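Local coordinates for peptidoglycan-binding domain 1 (Burkholderia, PDB 5NM7), which is a modular phage endolysin that probably binds bacterial peptidoglycan with one domain and cleaves it with a lysozyme-like muramidase domain, at residues K3-G8 with K60-L65; F45-T48 with V52-G55; A159-A164 with C171-T176. One frame throughout, in Å; residues are numbered along the deposited sequence.

Interaction 1. Residues K3-G8 with K60-L65; sequences KTLRLG and KTWSTL. With GLY (glycine), chain C.
W62 carries this contact, reaching from helix 59-67 to the N-terminal loop at K3 and L5. From its CB, CG lies beside the backbone N and opposite the carbonyl carbon (chi1 -82°), which sends the indole out toward the loop. Along the pyrrole side, CD1 passes 3.9 Å from K3 O. The next atom, NE1, donates to that same K3 O at 3.1 Å. The bond is bent, with 138° at the hydrogen; NE1 sits above the K3 carbonyl plane, 41° out of it, and K3 O is itself tilted from the indole plane. At the six-membered ring, CZ2 meets L5 CD1 at 3.8 Å, the methyl lying at the ring edge and near its plane. Y2 meets the indole ring too, and L17 of helix 12-23 packs on W62.

Near its start, the same helix holds a bound glycine. K60 N donates to glycine O at 2.9 Å, and T61 N to glycine OXT, also at 2.9 Å. T61 OG1 adds a third bond, to OXT at 2.8 Å, leaving that oxygen gripped twice. The carboxylate thus sits on the amino end of helix 59-67, where the helix dipole would probably favour a negative charge, while the bent indole N-H bond and the edge contact with L5 tie the N-terminal loop to that same helix.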
ATOM      1  N   LYS A   3     -13.118   0.704  15.145  1.00 48.03           N
ATOM      2  CA  LYS A   3     -11.984  -0.200  14.963  1.00 44.00           C
ATOM      3  C   LYS A   3     -12.169  -0.973  13.636  1.00 37.75           C
ATOM      4  O   LYS A   3     -13.308  -1.190  13.165  1.00 35.96           O
ATOM      5  CB  LYS A   3     -11.783  -1.111  16.212  1.00 49.56           C
ATOM      6  CG  LYS A   3     -12.512  -2.462  16.238  1.00 54.02           C
ATOM      7  CD  LYS A   3     -11.563  -3.665  16.134  1.00 55.21           C
ATOM      8  CE  LYS A   3     -11.192  -4.250  17.497  1.00 57.36           C
ATOM      9  NZ  LYS A   3     -12.257  -5.156  18.026  1.00 56.65           N
ATOM     10  N   THR A   4     -11.051  -1.342  13.021  1.00 32.85           N
ATOM     11  CA  THR A   4     -11.071  -2.163  11.807  1.00 31.53           C
ATOM     12  C   THR A   4     -11.593  -3.550  12.139  1.00 27.92           C
ATOM     13  O   THR A   4     -11.130  -4.171  13.092  1.00 29.68           O
ATOM     14  CB  THR A   4      -9.671  -2.274  11.173  1.00 30.40           C
ATOM     15  OG1 THR A   4      -9.271  -0.977  10.736  1.00 30.58           O
ATOM     16  CG2 THR A   4      -9.654  -3.216   9.977  1.00 29.76           C
ATOM     17  N   LEU A   5     -12.534  -4.036  11.340  1.00 25.76           N
ATOM     18  CA  LEU A   5     -13.139  -5.330  11.518  1.00 24.69           C
ATOM     19  C   LEU A   5     -12.890  -6.206  10.297  1.00 24.54           C
ATOM     20  O   LEU A   5     -12.888  -5.740   9.154  1.00 23.64           O
ATOM     21  CB  LEU A   5     -14.651  -5.206  11.732  1.00 25.60           C
ATOM     22  CG  LEU A   5     -15.033  -4.367  12.952  1.00 27.38           C
ATOM     23  CD1 LEU A   5     -16.541  -4.208  12.997  1.00 27.65           C
ATOM     24  CD2 LEU A   5     -14.539  -5.005  14.247  1.00 29.55           C
ATOM     25  N   ARG A   6     -12.731  -7.488  10.561  1.00 24.79           N
ATOM     26  CA  ARG A   6     -12.460  -8.461   9.533  1.00 26.08           C
ATOM     27  C   ARG A   6     -13.042  -9.803   9.892  1.00 26.40           C
ATOM     28  O   ARG A   6     -13.471 -10.048  11.040  1.00 25.90           O
ATOM     29  CB  ARG A   6     -10.930  -8.564   9.296  1.00 27.51           C
ATOM     30  CG  ARG A   6     -10.154  -9.034  10.523  1.00 31.60           C
ATOM     31  CD  ARG A   6      -8.628  -9.022  10.429  1.00 34.74           C
ATOM     32  NE  ARG A   6      -8.082  -7.675  10.275  1.00 38.37           N
ATOM     33  CZ  ARG A   6      -7.445  -7.212   9.193  1.00 39.72           C
ATOM     34  NH1 ARG A   6      -7.227  -7.974   8.104  1.00 43.39           N
ATOM     35  NH2 ARG A   6      -6.999  -5.969   9.209  1.00 44.11           N
ATOM     36  N   LEU A   7     -13.022 -10.686   8.909  1.00 25.77           N
ATOM     37  CA  LEU A   7     -13.514 -12.051   9.059  1.00 27.55           C
ATOM     38  C   LEU A   7     -13.033 -12.668  10.360  1.00 27.65           C
ATOM     39  O   LEU A   7     -11.841 -12.643  10.659  1.00 26.25           O
ATOM     40  CB  LEU A   7     -13.063 -12.926   7.892  1.00 30.30           C
ATOM     41  CG  LEU A   7     -13.684 -14.328   7.906  1.00 29.61           C
ATOM     42  CD1 LEU A   7     -15.027 -14.312   7.216  1.00 29.73           C
ATOM     43  CD2 LEU A   7     -12.761 -15.369   7.272  1.00 32.09           C
ATOM     44  N   GLY A   8     -13.982 -13.167  11.151  1.00 25.93           N
ATOM     45  CA  GLY A   8     -13.693 -13.807  12.409  1.00 27.68           C
ATOM     46  C   GLY A   8     -13.954 -12.937  13.619  1.00 28.18           C
ATOM     47  O   GLY A   8     -14.067 -13.456  14.717  1.00 28.71           O
ATOM     48  N   LYS A  60     -11.464   3.483   5.752  1.00 19.29           N
ATOM     49  CA  LYS A  60     -12.054   3.975   4.517  1.00 20.58           C
ATOM     50  C   LYS A  60     -13.473   3.496   4.352  1.00 20.60           C
ATOM     51  O   LYS A  60     -14.360   4.269   3.955  1.00 21.83           O
ATOM     52  CB  LYS A  60     -11.211   3.560   3.297  1.00 18.68           C
ATOM     53  CG  LYS A  60      -9.818   4.152   3.333  1.00 19.54           C
ATOM     54  CD  LYS A  60      -9.002   3.608   2.187  1.00 20.52           C
ATOM     55  CE  LYS A  60      -7.618   4.223   2.191  1.00 22.16           C
ATOM     56  NZ  LYS A  60      -6.781   3.618   1.122  1.00 20.19           N
ATOM     57  N   THR A  61     -13.693   2.203   4.601  1.00 21.41           N
ATOM     58  CA  THR A  61     -15.039   1.652   4.497  1.00 21.41           C
ATOM     59  C   THR A  61     -15.960   2.306   5.529  1.00 23.40           C
ATOM     60  O   THR A  61     -17.087   2.702   5.174  1.00 23.17           O
ATOM     61  CB  THR A  61     -15.036   0.144   4.641  1.00 22.68           C
ATOM     62  OG1 THR A  61     -14.235  -0.407   3.578  1.00 23.03           O
ATOM     63  CG2 THR A  61     -16.428  -0.422   4.470  1.00 23.53           C
ATOM     64  N   TRP A  62     -15.484   2.434   6.753  1.00 24.18           N
ATOM     65  CA  TRP A  62     -16.270   3.085   7.813  1.00 26.95           C
ATOM     66  C   TRP A  62     -16.686   4.505   7.439  1.00 30.26           C
ATOM     67  O   TRP A  62     -17.842   4.904   7.666  1.00 28.69           O
ATOM     68  CB  TRP A  62     -15.540   3.101   9.143  1.00 27.15           C
ATOM     69  CG  TRP A  62     -15.659   1.835   9.899  1.00 27.34           C
ATOM     70  CD1 TRP A  62     -14.655   1.012  10.272  1.00 27.56           C
ATOM     71  CD2 TRP A  62     -16.863   1.254  10.401  1.00 29.20           C
ATOM     72  NE1 TRP A  62     -15.148  -0.047  10.973  1.00 29.59           N
ATOM     73  CE2 TRP A  62     -16.503   0.082  11.085  1.00 27.36           C
ATOM     74  CE3 TRP A  62     -18.207   1.635  10.365  1.00 31.02           C
ATOM     75  CZ2 TRP A  62     -17.432  -0.740  11.699  1.00 29.73           C
ATOM     76  CZ3 TRP A  62     -19.133   0.835  10.980  1.00 31.30           C
ATOM     77  CH2 TRP A  62     -18.749  -0.348  11.641  1.00 31.14           C
ATOM     78  N   SER A  63     -15.764   5.264   6.861  1.00 26.12           N
ATOM     79  CA  SER A  63     -16.081   6.609   6.422  1.00 28.83           C
ATOM     80  C   SER A  63     -17.219   6.638   5.392  1.00 28.44           C
ATOM     81  O   SER A  63     -18.133   7.451   5.499  1.00 26.03           O
ATOM     82  CB  SER A  63     -14.816   7.338   5.921  1.00 30.49           C
ATOM     83  OG  SER A  63     -15.179   8.587   5.387  1.00 31.77           O
ATOM     84  N   THR A  64     -17.193   5.750   4.401  1.00 24.00           N
ATOM     85  CA  THR A  64     -18.264   5.711   3.404  1.00 26.06           C
ATOM     86  C   THR A  64     -19.539   5.164   3.992  1.00 27.39           C
ATOM     87  O   THR A  64     -20.648   5.641   3.707  1.00 26.07           O
ATOM     88  CB  THR A  64     -17.853   4.907   2.166  1.00 26.67           C
ATOM     89  OG1 THR A  64     -16.623   5.470   1.683  1.00 28.58           O
ATOM     90  CG2 THR A  64     -18.914   5.007   1.091  1.00 28.87           C
ATOM     91  N   LEU A  65     -19.372   4.181   4.845  1.00 25.95           N
ATOM     92  CA  LEU A  65     -20.513   3.489   5.359  1.00 28.20           C
ATOM     93  C   LEU A  65     -21.288   4.343   6.380  1.00 28.11           C
ATOM     94  O   LEU A  65     -22.535   4.258   6.453  1.00 30.67           O
ATOM     95  CB  LEU A  65     -20.013   2.176   5.951  1.00 29.86           C
ATOM     96  CG  LEU A  65     -21.021   1.149   6.331  1.00 30.52           C
ATOM     97  CD1 LEU A  65     -21.897   0.760   5.157  1.00 31.04           C
ATOM     98  CD2 LEU A  65     -20.257  -0.035   6.881  1.00 32.66           C
TER
HETATM   99  N   GLY C 301     -10.510  -1.971   3.251  1.00 19.91           N
HETATM  100  CA  GLY C 301      -9.687  -1.035   4.077  1.00 21.11           C
HETATM  101  C   GLY C 301     -10.465   0.154   4.622  1.00 20.80           C
HETATM  102  O   GLY C 301      -9.836   1.125   5.057  1.00 19.57           O
HETATM  103  OXT GLY C 301     -11.712   0.123   4.675  1.00 21.23           O

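Interaction 2. Residues F45-T48 with V52-G55; sequences FQAT and VADG. With GLY (glycine), chain C.
Q46 and A53 bring the two backbones closest, CA to CA 4.9 Å, where the last turn of helix 36-48 faces the loop that follows it. A53 is the centre of an inverse gamma turn, its D54 N to V52 O bond weak, and this bend wraps the loop round the end of the Q46 side chain. Past CG that chain is extended, with CD lying 3.3 Å from V52 O. The amide then splits its work. OE1 accepts from G55 N at 2.9 Å, in the carbonyl plane and on a lone pair. NE2 donates to D54 OD1 at 3.0 Å on the syn side, 29° out of the carboxylate plane, the two flat groups being turned 59° against each other. D54 starts out away from the helix, but with CG between its backbone N and carbonyl carbon (chi1 59°) the carboxylate folds back to NE2. Beside this, A47 CB and A53 CB touch at 4.2 Å.

D54 OD2 accepts from the amino group of the bound glycine at 2.8 Å, while OD1 also takes I56 N. With an acceptor and a donor role each answered, the Q46 amide is fixed in rotation; itself part of the glycine pocket, it helps orient the carboxylate that takes the ligand's amino group, probably protonated.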
ATOM      1  N   PHE A  45     -20.621  -3.882  -0.756  1.00 23.44           N
ATOM      2  CA  PHE A  45     -20.690  -2.467  -0.442  1.00 22.38           C
ATOM      3  C   PHE A  45     -19.487  -1.703  -1.003  1.00 22.72           C
ATOM      4  O   PHE A  45     -19.629  -0.628  -1.606  1.00 22.47           O
ATOM      5  CB  PHE A  45     -20.773  -2.235   1.077  1.00 22.64           C
ATOM      6  CG  PHE A  45     -20.702  -0.796   1.458  1.00 22.80           C
ATOM      7  CD1 PHE A  45     -21.835   0.018   1.391  1.00 23.90           C
ATOM      8  CD2 PHE A  45     -19.492  -0.212   1.844  1.00 23.16           C
ATOM      9  CE1 PHE A  45     -21.735   1.364   1.684  1.00 24.02           C
ATOM     10  CE2 PHE A  45     -19.412   1.122   2.154  1.00 24.49           C
ATOM     11  CZ  PHE A  45     -20.541   1.915   2.082  1.00 25.05           C
ATOM     12  N   GLN A  46     -18.296  -2.255  -0.814  1.00 23.10           N
ATOM     13  CA  GLN A  46     -17.098  -1.559  -1.257  1.00 23.41           C
ATOM     14  C   GLN A  46     -17.104  -1.400  -2.773  1.00 24.84           C
ATOM     15  O   GLN A  46     -16.838  -0.319  -3.291  1.00 24.86           O
ATOM     16  CB  GLN A  46     -15.865  -2.307  -0.791  1.00 21.08           C
ATOM     17  CG  GLN A  46     -15.601  -2.218   0.715  1.00 20.47           C
ATOM     18  CD  GLN A  46     -14.640  -3.277   1.216  1.00 19.25           C
ATOM     19  OE1 GLN A  46     -14.613  -4.402   0.685  1.00 21.22           O
ATOM     20  NE2 GLN A  46     -13.872  -2.956   2.237  1.00 19.66           N
ATOM     21  N   ALA A  47     -17.462  -2.478  -3.458  1.00 26.08           N
ATOM     22  CA  ALA A  47     -17.422  -2.510  -4.923  1.00 29.54           C
ATOM     23  C   ALA A  47     -18.361  -1.497  -5.505  1.00 30.12           C
ATOM     24  O   ALA A  47     -17.994  -0.763  -6.416  1.00 31.52           O
ATOM     25  CB  ALA A  47     -17.745  -3.902  -5.451  1.00 28.68           C
ATOM     26  N   THR A  48     -19.561  -1.411  -4.943  1.00 32.66           N
ATOM     27  CA  THR A  48     -20.590  -0.538  -5.491  1.00 33.30           C
ATOM     28  C   THR A  48     -20.377   0.932  -5.129  1.00 30.64           C
ATOM     29  O   THR A  48     -20.876   1.780  -5.838  1.00 34.07           O
ATOM     30  CB  THR A  48     -21.998  -0.994  -5.099  1.00 36.09           C
ATOM     31  OG1 THR A  48     -22.138  -0.986  -3.687  1.00 39.30           O
ATOM     32  CG2 THR A  48     -22.268  -2.387  -5.622  1.00 38.62           C
ATOM     33  N   VAL A  52     -11.977  -0.096  -2.570  1.00 20.78           N
ATOM     34  CA  VAL A  52     -11.353  -1.395  -2.844  1.00 21.23           C
ATOM     35  C   VAL A  52     -12.143  -2.514  -2.141  1.00 20.85           C
ATOM     36  O   VAL A  52     -12.321  -2.474  -0.924  1.00 20.75           O
ATOM     37  CB  VAL A  52      -9.893  -1.379  -2.386  1.00 20.66           C
ATOM     38  CG1 VAL A  52      -9.298  -2.780  -2.399  1.00 21.75           C
ATOM     39  CG2 VAL A  52      -9.113  -0.426  -3.290  1.00 21.44           C
ATOM     40  N   ALA A  53     -12.574  -3.505  -2.924  1.00 19.88           N
ATOM     41  CA  ALA A  53     -13.406  -4.602  -2.407  1.00 21.27           C
ATOM     42  C   ALA A  53     -12.529  -5.682  -1.827  1.00 22.38           C
ATOM     43  O   ALA A  53     -12.197  -6.669  -2.509  1.00 24.40           O
ATOM     44  CB  ALA A  53     -14.314  -5.147  -3.474  1.00 21.92           C
ATOM     45  N   ASP A  54     -12.111  -5.495  -0.589  1.00 21.94           N
ATOM     46  CA  ASP A  54     -11.274  -6.474   0.124  1.00 21.45           C
ATOM     47  C   ASP A  54     -12.013  -7.191   1.251  1.00 20.53           C
ATOM     48  O   ASP A  54     -11.462  -8.088   1.885  1.00 21.95           O
ATOM     49  CB  ASP A  54      -9.971  -5.863   0.652  1.00 21.58           C
ATOM     50  CG  ASP A  54     -10.183  -4.701   1.616  1.00 21.97           C
ATOM     51  OD1 ASP A  54     -11.323  -4.534   2.100  1.00 20.55           O
ATOM     52  OD2 ASP A  54      -9.188  -3.955   1.872  1.00 22.44           O
ATOM     53  N   GLY A  55     -13.249  -6.797   1.525  1.00 22.18           N
ATOM     54  CA  GLY A  55     -14.007  -7.457   2.593  1.00 22.27           C
ATOM     55  C   GLY A  55     -13.550  -7.123   3.997  1.00 21.75           C
ATOM     56  O   GLY A  55     -13.996  -7.764   4.946  1.00 23.08           O
TER
HETATM   57  N   GLY C 301     -10.510  -1.971   3.251  1.00 19.91           N
HETATM   58  CA  GLY C 301      -9.687  -1.035   4.077  1.00 21.11           C
HETATM   59  C   GLY C 301     -10.465   0.154   4.622  1.00 20.80           C
HETATM   60  O   GLY C 301      -9.836   1.125   5.057  1.00 19.57           O
HETATM   61  OXT GLY C 301     -11.712   0.123   4.675  1.00 21.23           O

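Interaction 3. Residues A159-A164 with C171-T176; sequences ARLASA and CALEAT
A172 faces helix 156-167, its CB 3.6 Å from A164 CB and close to the carbonyl carbon of A164 as well. Two such small side chains let the helices come close, and the CA atoms of A164 and A172 are 5.4 Å apart. L161 CD1 also reaches A172 CB, at 3.9 Å. L161 holds CG anti to its own backbone N (chi1 178°), and although its first bond runs along the interface, this turns the CD1 methyl across to the second helix.

L173 follows, and its CD2 touches L161 CD1 more loosely, at 4.2 Å. The L173 side chain also packs on V196, F197 and V200 of helix 196-205, so the leucine bridges two helices. After E174, helix 169-174 ends and the chain passes into strand 176-178, the middle strand of a small three-stranded antiparallel sheet with 115-117 and 183-184; the helix-to-sheet joint belongs to the lysozyme-like catalytic part of the endolysin.

A175 is where the backbone leaves helical angles, its N still bonded to C171 O at 2.9 Å. T176 then turns its side chain back to the helix it has just left. With OG1 opposite the carbonyl carbon (chi1 -61°), the hydroxyl of T176 donates from OG1 to A172 O at 2.8 Å, tilted 26° from that carbonyl plane. This satisfies a buried polar group with a carbonyl of the last helical turn. L161 CD1 lies 3.4 Å from T176 OG1 and 3.7 Å from A172 O, so the methyl packs over both partners of that bond, and I115 of the neighbouring strand touches both L161 and T176.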
ATOM      1  N   ALA A 159      10.100  15.758   8.916  1.00 19.50           N
ATOM      2  CA  ALA A 159      11.167  16.560   9.559  1.00 20.58           C
ATOM      3  C   ALA A 159      12.544  16.040   9.151  1.00 20.72           C
ATOM      4  O   ALA A 159      13.440  16.821   8.809  1.00 21.76           O
ATOM      5  CB  ALA A 159      11.006  16.589  11.078  1.00 22.64           C
ATOM      6  N   ARG A 160      12.715  14.714   9.172  1.00 20.46           N
ATOM      7  CA  ARG A 160      13.961  14.109   8.728  1.00 20.38           C
ATOM      8  C   ARG A 160      14.213  14.404   7.234  1.00 19.96           C
ATOM      9  O   ARG A 160      15.338  14.761   6.843  1.00 21.96           O
ATOM     10  CB  ARG A 160      13.934  12.605   8.972  1.00 21.33           C
ATOM     11  CG  ARG A 160      13.879  12.227  10.441  1.00 21.78           C
ATOM     12  CD  ARG A 160      13.874  10.709  10.602  1.00 22.06           C
ATOM     13  NE  ARG A 160      15.194  10.207  10.345  1.00 22.79           N
ATOM     14  CZ  ARG A 160      15.515   9.107   9.704  1.00 28.89           C
ATOM     15  NH1 ARG A 160      14.572   8.313   9.096  1.00 27.64           N
ATOM     16  NH2 ARG A 160      16.827   8.830   9.643  1.00 28.11           N
ATOM     17  N   LEU A 161      13.185  14.220   6.409  1.00 18.23           N
ATOM     18  CA  LEU A 161      13.280  14.492   4.974  1.00 18.06           C
ATOM     19  C   LEU A 161      13.666  15.985   4.728  1.00 20.09           C
ATOM     20  O   LEU A 161      14.580  16.274   3.953  1.00 19.20           O
ATOM     21  CB  LEU A 161      11.988  14.185   4.252  1.00 19.45           C
ATOM     22  CG  LEU A 161      11.959  14.467   2.749  1.00 18.32           C
ATOM     23  CD1 LEU A 161      13.060  13.733   2.028  1.00 20.63           C
ATOM     24  CD2 LEU A 161      10.606  14.139   2.146  1.00 19.65           C
ATOM     25  N   ALA A 162      12.995  16.892   5.447  1.00 20.49           N
ATOM     26  CA  ALA A 162      13.208  18.331   5.310  1.00 22.37           C
ATOM     27  C   ALA A 162      14.677  18.662   5.608  1.00 22.32           C
ATOM     28  O   ALA A 162      15.269  19.494   4.905  1.00 22.34           O
ATOM     29  CB  ALA A 162      12.266  19.110   6.211  1.00 23.95           C
ATOM     30  N   SER A 163      15.237  18.041   6.648  1.00 21.74           N
ATOM     31  CA  SER A 163      16.651  18.231   7.025  1.00 23.22           C
ATOM     32  C   SER A 163      17.585  17.651   5.986  1.00 24.87           C
ATOM     33  O   SER A 163      18.515  18.314   5.523  1.00 23.30           O
ATOM     34  CB  SER A 163      16.956  17.673   8.392  1.00 25.83           C
ATOM     35  OG  SER A 163      16.064  18.161   9.359  1.00 28.51           O
ATOM     36  N   ALA A 164      17.302  16.420   5.566  1.00 23.05           N
ATOM     37  CA  ALA A 164      18.063  15.840   4.468  1.00 24.19           C
ATOM     38  C   ALA A 164      18.015  16.671   3.189  1.00 23.67           C
ATOM     39  O   ALA A 164      19.036  16.780   2.480  1.00 26.41           O
ATOM     40  CB  ALA A 164      17.563  14.431   4.199  1.00 23.03           C
ATOM     41  N   CYS A 171      18.788  14.096  -3.819  1.00 23.54           N
ATOM     42  CA  CYS A 171      19.268  12.910  -3.115  1.00 24.86           C
ATOM     43  C   CYS A 171      18.339  12.463  -1.987  1.00 21.99           C
ATOM     44  O   CYS A 171      18.072  11.258  -1.803  1.00 21.36           O
ATOM     45  CB  CYS A 171      20.673  13.126  -2.581  1.00 26.77           C
ATOM     46  SG  CYS A 171      21.913  13.070  -3.920  1.00 32.54           S
ATOM     47  N   ALA A 172      17.845  13.445  -1.235  1.00 22.46           N
ATOM     48  CA  ALA A 172      16.959  13.139  -0.108  1.00 23.10           C
ATOM     49  C   ALA A 172      15.670  12.460  -0.582  1.00 20.64           C
ATOM     50  O   ALA A 172      15.232  11.502   0.058  1.00 21.66           O
ATOM     51  CB  ALA A 172      16.611  14.404   0.678  1.00 24.92           C
ATOM     52  N   LEU A 173      15.090  12.942  -1.680  1.00 19.54           N
ATOM     53  CA  LEU A 173      13.856  12.350  -2.242  1.00 19.13           C
ATOM     54  C   LEU A 173      14.144  10.961  -2.774  1.00 19.84           C
ATOM     55  O   LEU A 173      13.345  10.048  -2.591  1.00 19.46           O
ATOM     56  CB  LEU A 173      13.271  13.216  -3.326  1.00 20.07           C
ATOM     57  CG  LEU A 173      12.864  14.659  -2.917  1.00 20.76           C
ATOM     58  CD1 LEU A 173      12.440  15.445  -4.140  1.00 22.57           C
ATOM     59  CD2 LEU A 173      11.783  14.716  -1.852  1.00 21.73           C
ATOM     60  N   GLU A 174      15.300  10.807  -3.413  1.00 19.93           N
ATOM     61  CA  GLU A 174      15.767   9.474  -3.861  1.00 19.64           C
ATOM     62  C   GLU A 174      15.967   8.451  -2.734  1.00 18.98           C
ATOM     63  O   GLU A 174      15.735   7.247  -2.934  1.00 17.99           O
ATOM     64  CB  GLU A 174      17.060   9.638  -4.697  1.00 20.20           C
ATOM     65  CG  GLU A 174      16.803  10.275  -6.047  1.00 22.07           C
ATOM     66  CD  GLU A 174      18.086  10.452  -6.865  1.00 24.58           C
ATOM     67  OE1 GLU A 174      19.176  10.350  -6.286  1.00 27.24           O
ATOM     68  OE2 GLU A 174      17.955  10.649  -8.073  1.00 26.04           O
ATOM     69  N   ALA A 175      16.361   8.921  -1.544  1.00 17.47           N
ATOM     70  CA  ALA A 175      16.598   8.122  -0.375  1.00 17.62           C
ATOM     71  C   ALA A 175      15.336   7.954   0.489  1.00 17.49           C
ATOM     72  O   ALA A 175      15.446   7.508   1.644  1.00 18.81           O
ATOM     73  CB  ALA A 175      17.660   8.772   0.473  1.00 19.06           C
ATOM     74  N   THR A 176      14.174   8.256  -0.061  1.00 17.27           N
ATOM     75  CA  THR A 176      12.931   8.127   0.684  1.00 15.88           C
ATOM     76  C   THR A 176      12.008   7.163  -0.058  1.00 15.09           C
ATOM     77  O   THR A 176      11.982   7.163  -1.284  1.00 15.41           O
ATOM     78  CB  THR A 176      12.289   9.505   0.850  1.00 15.59           C
ATOM     79  OG1 THR A 176      13.205  10.320   1.576  1.00 16.24           O
ATOM     80  CG2 THR A 176      10.978   9.417   1.632  1.00 16.72           C
TER

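Interactions 1 and 2 share one small domain, and both touch the same bound glycine, at its two ends. They also meet directly, T61 OG1 lying 2.9 Å from Q46 NE2 in a probable hydrogen bond, and F45 packs on T61, T64 and L65. Interaction 1 is buried and closes a long span of chain; interaction 2 is only partly buried and joins a helix to the loop right after it. Both bind chiefly through polar groups. Interaction 3 lies on the opposite side of the chain's centre, about 34 Å from interaction 1 between centres, in the muramidase region. It too is buried, yet no hydrogen bond crosses it: the contact is apolar, mostly between methyl groups, with L161 also lying against a hydroxyl and a carbonyl.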